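Long-range contact in CalS11 (PDB 3TOS), which probably acts as an S-adenosylmethionine-dependent O-methyltransferase in calicheamicin biosynthesis: residues F112-A125 / D219-R231. Numbering follows the deposited sequence. Where two conformers were deposited one is given.
With SAH (S-adenosyl-L-homocysteine), chain O; GLU (glutamic acid), chain P.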
loop_
_atom_site.group_PDB
_atom_site.type_symbol
_atom_site.label_atom_id
_atom_site.label_comp_id
_atom_site.label_asym_id
_atom_site.label_seq_id
_atom_site.Cartn_x
_atom_site.Cartn_y
_atom_site.Cartn_z
ATOM N N PHE B 112 2.503 24.592 -41.896
ATOM C CA PHE B 112 3.870 24.931 -41.495
ATOM C C PHE B 112 4.343 26.242 -42.128
ATOM O O PHE B 112 4.218 26.420 -43.341
ATOM C CB PHE B 112 4.859 23.837 -41.985
ATOM C CG PHE B 112 4.693 22.490 -41.361
ATOM C CD1 PHE B 112 4.304 22.313 -40.044
ATOM C CD2 PHE B 112 5.037 21.361 -42.112
ATOM C CE1 PHE B 112 4.170 21.043 -39.495
ATOM C CE2 PHE B 112 4.930 20.070 -41.552
ATOM C CZ PHE B 112 4.501 19.916 -40.241
ATOM N N PRO B 113 4.907 27.187 -41.347
ATOM C CA PRO B 113 5.302 28.465 -41.981
ATOM C C PRO B 113 6.689 28.455 -42.639
ATOM O O PRO B 113 6.973 29.289 -43.516
ATOM C CB PRO B 113 5.315 29.449 -40.803
ATOM C CG PRO B 113 5.728 28.559 -39.638
ATOM C CD PRO B 113 5.038 27.229 -39.869
ATOM N N ASP B 114 7.545 27.536 -42.175
ATOM C CA ASP B 114 8.860 27.275 -42.767
ATOM C C ASP B 114 9.261 25.929 -42.235
ATOM O O ASP B 114 8.627 25.438 -41.267
ATOM C CB ASP B 114 9.882 28.326 -42.327
ATOM C CG ASP B 114 9.807 28.637 -40.856
ATOM O OD1 ASP B 114 9.903 27.749 -39.980
ATOM O OD2 ASP B 114 9.587 29.795 -40.561
ATOM N N VAL B 115 10.259 25.292 -42.845
ATOM C CA VAL B 115 10.860 24.184 -42.114
ATOM C C VAL B 115 12.383 24.264 -42.076
ATOM O O VAL B 115 13.003 24.976 -42.863
ATOM C CB VAL B 115 10.407 22.794 -42.690
ATOM C CG1 VAL B 115 8.880 22.713 -42.808
ATOM C CG2 VAL B 115 11.035 22.515 -44.060
ATOM N N ASN B 116 13.006 23.501 -41.166
ATOM C CA ASN B 116 14.453 23.451 -41.084
ATOM C C ASN B 116 14.887 22.185 -41.819
ATOM O O ASN B 116 14.115 21.215 -41.903
ATOM C CB ASN B 116 14.818 23.412 -39.568
ATOM C CG ASN B 116 16.278 23.488 -39.285
ATOM O OD1 ASN B 116 17.000 22.505 -39.470
ATOM N ND2 ASN B 116 16.728 24.622 -38.747
ATOM N N ASP B 117 16.121 22.185 -42.305
ATOM C CA ASP B 117 16.684 20.972 -42.893
ATOM C C ASP B 117 16.513 19.719 -42.031
ATOM O O ASP B 117 16.271 18.646 -42.587
ATOM C CB ASP B 117 18.159 21.205 -43.244
ATOM C CG ASP B 117 18.315 21.959 -44.540
ATOM O OD1 ASP B 117 17.310 22.146 -45.288
ATOM O OD2 ASP B 117 19.467 22.333 -44.836
ATOM N N VAL B 118 16.623 19.837 -40.697
ATOM C CA VAL B 118 16.483 18.640 -39.878
ATOM C C VAL B 118 15.056 18.082 -39.893
ATOM O O VAL B 118 14.853 16.897 -39.585
ATOM C CB VAL B 118 16.912 18.839 -38.373
ATOM C CG1 VAL B 118 18.329 19.354 -38.293
ATOM C CG2 VAL B 118 15.955 19.791 -37.635
ATOM N N ASP B 119 14.085 18.892 -40.324
ATOM C CA ASP B 119 12.679 18.416 -40.396
ATOM C C ASP B 119 12.399 17.714 -41.711
ATOM O O ASP B 119 11.318 17.106 -41.847
ATOM C CB ASP B 119 11.708 19.609 -40.328
ATOM C CG ASP B 119 11.876 20.431 -39.058
ATOM O OD1 ASP B 119 11.902 19.821 -37.966
ATOM O OD2 ASP B 119 11.962 21.686 -39.172
ATOM N N ARG B 120 13.340 17.784 -42.676
ATOM C CA ARG B 120 13.090 17.348 -44.055
ATOM C C ARG B 120 13.400 15.869 -44.294
ATOM O O ARG B 120 14.196 15.526 -45.166
ATOM C CB ARG B 120 13.887 18.236 -45.018
ATOM C CG ARG B 120 13.236 19.588 -45.130
ATOM C CD ARG B 120 13.951 20.500 -46.158
ATOM N NE ARG B 120 13.247 21.758 -46.131
ATOM C CZ ARG B 120 13.565 22.848 -46.792
ATOM N NH1 ARG B 120 14.613 22.856 -47.611
ATOM N NH2 ARG B 120 12.798 23.920 -46.643
ATOM N N VAL B 121 12.765 15.015 -43.508
ATOM C CA VAL B 121 13.037 13.559 -43.485
ATOM C C VAL B 121 11.991 12.834 -44.366
ATOM O O VAL B 121 12.335 12.013 -45.215
ATOM C CB VAL B 121 12.933 12.976 -42.041
ATOM C CG1 VAL B 121 13.262 11.500 -42.030
ATOM C CG2 VAL B 121 13.839 13.700 -41.136
ATOM N N GLY B 122 10.707 13.111 -44.104
ATOM C CA GLY B 122 9.616 12.549 -44.886
ATOM C C GLY B 122 9.111 13.517 -45.924
ATOM O O GLY B 122 9.618 14.648 -46.015
ATOM N N PRO B 123 8.053 13.118 -46.648
ATOM C CA PRO B 123 7.612 13.866 -47.831
ATOM C C PRO B 123 6.549 14.920 -47.522
ATOM O O PRO B 123 5.935 15.520 -48.421
ATOM C CB PRO B 123 7.043 12.774 -48.739
ATOM C CG PRO B 123 6.469 11.760 -47.761
ATOM C CD PRO B 123 7.458 11.776 -46.567
ATOM N N THR B 124 6.285 15.149 -46.243
ATOM C CA THR B 124 5.293 16.194 -45.919
ATOM C C THR B 124 5.852 17.374 -45.148
ATOM O O THR B 124 5.105 18.256 -44.698
ATOM C CB THR B 124 4.039 15.646 -45.201
ATOM O OG1 THR B 124 4.447 14.984 -44.004
ATOM C CG2 THR B 124 3.287 14.689 -46.110
ATOM N N ALA B 125 7.178 17.462 -45.095
ATOM C CA ALA B 125 7.837 18.594 -44.422
ATOM C C ALA B 125 8.072 19.755 -45.404
ATOM O O ALA B 125 9.186 19.975 -45.905
ATOM C CB ALA B 125 9.149 18.128 -43.757
ATOM N N ASP B 219 9.739 10.688 -30.618
ATOM C CA ASP B 219 10.681 9.648 -31.059
ATOM C C ASP B 219 10.293 9.081 -32.442
ATOM O O ASP B 219 10.737 7.978 -32.816
ATOM C CB ASP B 219 10.794 8.534 -30.020
ATOM C CG ASP B 219 9.451 7.850 -29.724
ATOM O OD1 ASP B 219 8.376 8.475 -29.869
ATOM O OD2 ASP B 219 9.478 6.693 -29.261
ATOM N N ASN B 220 9.550 9.872 -33.219
ATOM C CA ASN B 220 9.134 9.452 -34.560
ATOM C C ASN B 220 10.211 9.770 -35.620
ATOM O O ASN B 220 10.591 10.932 -35.799
ATOM C CB ASN B 220 7.815 10.156 -34.880
ATOM C CG ASN B 220 7.209 9.718 -36.227
ATOM O OD1 ASN B 220 7.902 9.213 -37.098
ATOM N ND2 ASN B 220 5.937 9.911 -36.393
ATOM N N PRO B 221 10.718 8.744 -36.314
ATOM C CA PRO B 221 11.747 9.010 -37.316
ATOM C C PRO B 221 11.349 10.070 -38.360
ATOM O O PRO B 221 12.233 10.786 -38.871
ATOM C CB PRO B 221 11.933 7.629 -38.012
ATOM C CG PRO B 221 11.593 6.598 -36.929
ATOM C CD PRO B 221 10.430 7.291 -36.143
ATOM N N LYS B 222 10.053 10.200 -38.652
ATOM C CA LYS B 222 9.612 11.155 -39.652
ATOM C C LYS B 222 9.757 12.615 -39.152
ATOM O O LYS B 222 9.872 13.535 -39.952
ATOM C CB LYS B 222 8.147 10.880 -40.000
ATOM C CG LYS B 222 7.656 11.702 -41.161
ATOM C CD LYS B 222 6.145 11.398 -41.312
ATOM C CE LYS B 222 5.714 11.409 -42.677
ATOM N NZ LYS B 222 4.252 11.036 -42.705
ATOM N N TRP B 223 9.767 12.803 -37.813
ATOM C CA TRP B 223 9.717 14.167 -37.250
ATOM C C TRP B 223 10.655 14.259 -36.070
ATOM O O TRP B 223 10.222 14.269 -34.900
ATOM C CB TRP B 223 8.288 14.523 -36.751
ATOM C CG TRP B 223 7.212 14.471 -37.808
ATOM C CD1 TRP B 223 6.171 13.591 -37.860
ATOM C CD2 TRP B 223 7.054 15.360 -38.917
ATOM N NE1 TRP B 223 5.363 13.880 -38.942
ATOM C CE2 TRP B 223 5.889 14.955 -39.613
ATOM C CE3 TRP B 223 7.786 16.459 -39.396
ATOM C CZ2 TRP B 223 5.425 15.611 -40.738
ATOM C CZ3 TRP B 223 7.306 17.118 -40.531
ATOM C CH2 TRP B 223 6.151 16.670 -41.198
ATOM N N PRO B 224 11.954 14.316 -36.354
ATOM C CA PRO B 224 12.943 14.315 -35.273
ATOM C C PRO B 224 13.050 15.694 -34.573
ATOM O O PRO B 224 13.851 15.797 -33.635
ATOM C CB PRO B 224 14.241 13.949 -36.018
ATOM C CG PRO B 224 14.074 14.615 -37.381
ATOM C CD PRO B 224 12.565 14.411 -37.698
ATOM N N GLY B 225 12.269 16.708 -34.994
ATOM C CA GLY B 225 12.485 18.059 -34.468
ATOM C C GLY B 225 12.228 18.224 -32.968
ATOM O O GLY B 225 12.939 18.966 -32.298
ATOM N N GLU B 226 11.182 17.563 -32.448
ATOM C CA GLU B 226 10.905 17.647 -30.989
ATOM C C GLU B 226 12.056 17.073 -30.166
ATOM O O GLU B 226 12.430 17.637 -29.121
ATOM C CB GLU B 226 9.573 16.973 -30.672
ATOM C CG GLU B 226 8.399 17.848 -31.134
ATOM C CD GLU B 226 7.106 17.100 -31.220
ATOM O OE1 GLU B 226 7.029 15.952 -30.719
ATOM O OE2 GLU B 226 6.174 17.642 -31.848
ATOM N N ASN B 227 12.623 15.955 -30.631
ATOM C CA ASN B 227 13.729 15.330 -29.931
ATOM C C ASN B 227 14.974 16.240 -29.994
ATOM O O ASN B 227 15.617 16.508 -28.962
ATOM C CB ASN B 227 14.018 13.937 -30.563
ATOM C CG ASN B 227 15.085 13.158 -29.825
ATOM O OD1 ASN B 227 16.152 13.690 -29.520
ATOM N ND2 ASN B 227 14.780 11.902 -29.480
ATOM N N ILE B 228 15.287 16.733 -31.177
ATOM C CA ILE B 228 16.443 17.606 -31.325
ATOM C C ILE B 228 16.273 18.857 -30.448
ATOM O O ILE B 228 17.234 19.284 -29.774
ATOM C CB ILE B 228 16.658 18.030 -32.792
ATOM C CG1 ILE B 228 17.036 16.808 -33.667
ATOM C CG2 ILE B 228 17.821 19.032 -32.889
ATOM C CD1 ILE B 228 16.714 17.034 -35.159
ATOM N N ALA B 229 15.049 19.388 -30.399
ATOM C CA ALA B 229 14.740 20.532 -29.561
ATOM C C ALA B 229 14.953 20.200 -28.061
ATOM O O ALA B 229 15.604 20.976 -27.312
ATOM C CB ALA B 229 13.327 21.030 -29.798
HETATM N N MSE B 230 14.398 19.075 -27.609
HETATM C CA MSE B 230 14.534 18.703 -26.216
HETATM C C MSE B 230 15.995 18.467 -25.857
HETATM O O MSE B 230 16.445 18.847 -24.770
HETATM C CB MSE B 230 13.718 17.446 -25.878
HETATM C CG MSE B 230 13.957 16.993 -24.427
HETATM SE SE MSE B 230 12.437 16.108 -23.555
HETATM C CE MSE B 230 11.539 17.695 -22.852
ATOM N N ARG B 231 16.749 17.825 -26.742
ATOM C CA ARG B 231 18.147 17.564 -26.418
ATOM C C ARG B 231 18.956 18.853 -26.327
ATOM O O ARG B 231 19.921 18.959 -25.526
ATOM C CB ARG B 231 18.740 16.590 -27.445
ATOM C CG ARG B 231 18.399 15.162 -27.118
ATOM C CD ARG B 231 19.175 14.151 -28.002
ATOM N NE ARG B 231 18.789 14.143 -29.427
ATOM C CZ ARG B 231 19.571 14.518 -30.434
ATOM N NH1 ARG B 231 19.083 14.411 -31.664
ATOM N NH2 ARG B 231 20.808 14.978 -30.209
HETATM N N SAH O . -3.093 18.715 -32.838
HETATM C CA SAH O . -3.655 18.490 -34.209
HETATM C CB SAH O . -2.585 18.237 -35.258
HETATM C CG SAH O . -1.678 19.467 -35.475
HETATM S SD SAH O . -0.805 19.300 -37.018
HETATM C C SAH O . -4.557 17.262 -34.108
HETATM O O SAH O . -5.205 16.860 -35.123
HETATM O OXT SAH O . -4.766 16.709 -33.020
HETATM C "C5'" SAH O . 0.609 20.393 -36.802
HETATM C "C4'" SAH O . 0.230 21.905 -36.645
HETATM O "O4'" SAH O . 1.388 22.621 -36.195
HETATM C "C3'" SAH O . -0.137 22.488 -38.019
HETATM O "O3'" SAH O . -1.512 22.944 -38.018
HETATM C "C2'" SAH O . 0.886 23.597 -38.197
HETATM O "O2'" SAH O . 0.398 24.776 -38.870
HETATM C "C1'" SAH O . 1.289 23.907 -36.736
HETATM N N9 SAH O . 2.619 24.559 -36.649
HETATM C C8 SAH O . 3.829 24.042 -36.992
HETATM N N7 SAH O . 4.739 25.032 -36.805
HETATM C C5 SAH O . 4.126 26.152 -36.371
HETATM C C6 SAH O . 4.567 27.502 -36.002
HETATM N N6 SAH O . 5.866 27.855 -36.143
HETATM N N1 SAH O . 3.606 28.356 -35.569
HETATM C C2 SAH O . 2.296 27.984 -35.452
HETATM N N3 SAH O . 1.806 26.785 -35.838
HETATM C C4 SAH O . 2.729 25.841 -36.239
HETATM N N GLU P . 1.101 14.104 -35.327
HETATM C CA GLU P . -0.062 13.870 -36.258
HETATM C C GLU P . -0.661 12.492 -35.968
HETATM O O GLU P . -0.178 11.782 -35.068
HETATM C CB GLU P . 0.380 13.948 -37.753
HETATM C CG GLU P . 1.436 12.877 -38.123
HETATM C CD GLU P . 1.946 12.987 -39.567
HETATM O OE1 GLU P . 1.247 13.569 -40.435
HETATM O OE2 GLU P . 2.998 12.394 -39.851
HETATM O OXT GLU P . -1.611 12.025 -36.624
HETATM O O HOH W 1 10.755 17.476 -37.333
HETATM O O HOH W 2 9.704 14.877 -42.198
HETATM O O HOH W 3 2.626 13.575 -42.799
#
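The indole of Trp223 lodges against Phe112, Thr124 and Ala125, the tightly packed part of this contact. Phe112 CE2 comes within 3.6 Å of Trp223 CH2, the two rings meeting obliquely with planes at 72°. The side chains of Thr124 and Trp223 cross at about a right angle, with Thr124 OG1 3.5 Å from Trp223 CZ2. At the indole edge, NE1 donates an almost straight 2.9 Å bond to OE2 of the bound glutamate (174°), while CG of Lys222 lies above one face, offset toward the rim. With alanine at position Trp223 the NE1 donor is gone, and the glutamate carboxylate would probably be held less firmly while a gap opened beside Phe112. Partly exposed Val118, Val121 and Ile228 form the outer side: Val118 and Ile228 meet tip to tip, and Val121 CG2 slides past Pro224 CD at 3.7 Å. No direct hydrogen bond joins the segments; waters do so instead, one linking Asp119 OD1 to Gly225 N, another gripped by Asp119 O, Gly122 N and Lys222 O, a third joining Thr124 OG1, Lys222 NZ and glutamate OE1. Phe112 CD1 also lies 3.5 Å from C8 of S-adenosyl-L-homocysteine; the Phe112–Trp223 pair thus lies between the two pockets, consistent with a shared wall, apolar toward the cofactor and polar at Trp223 NE1.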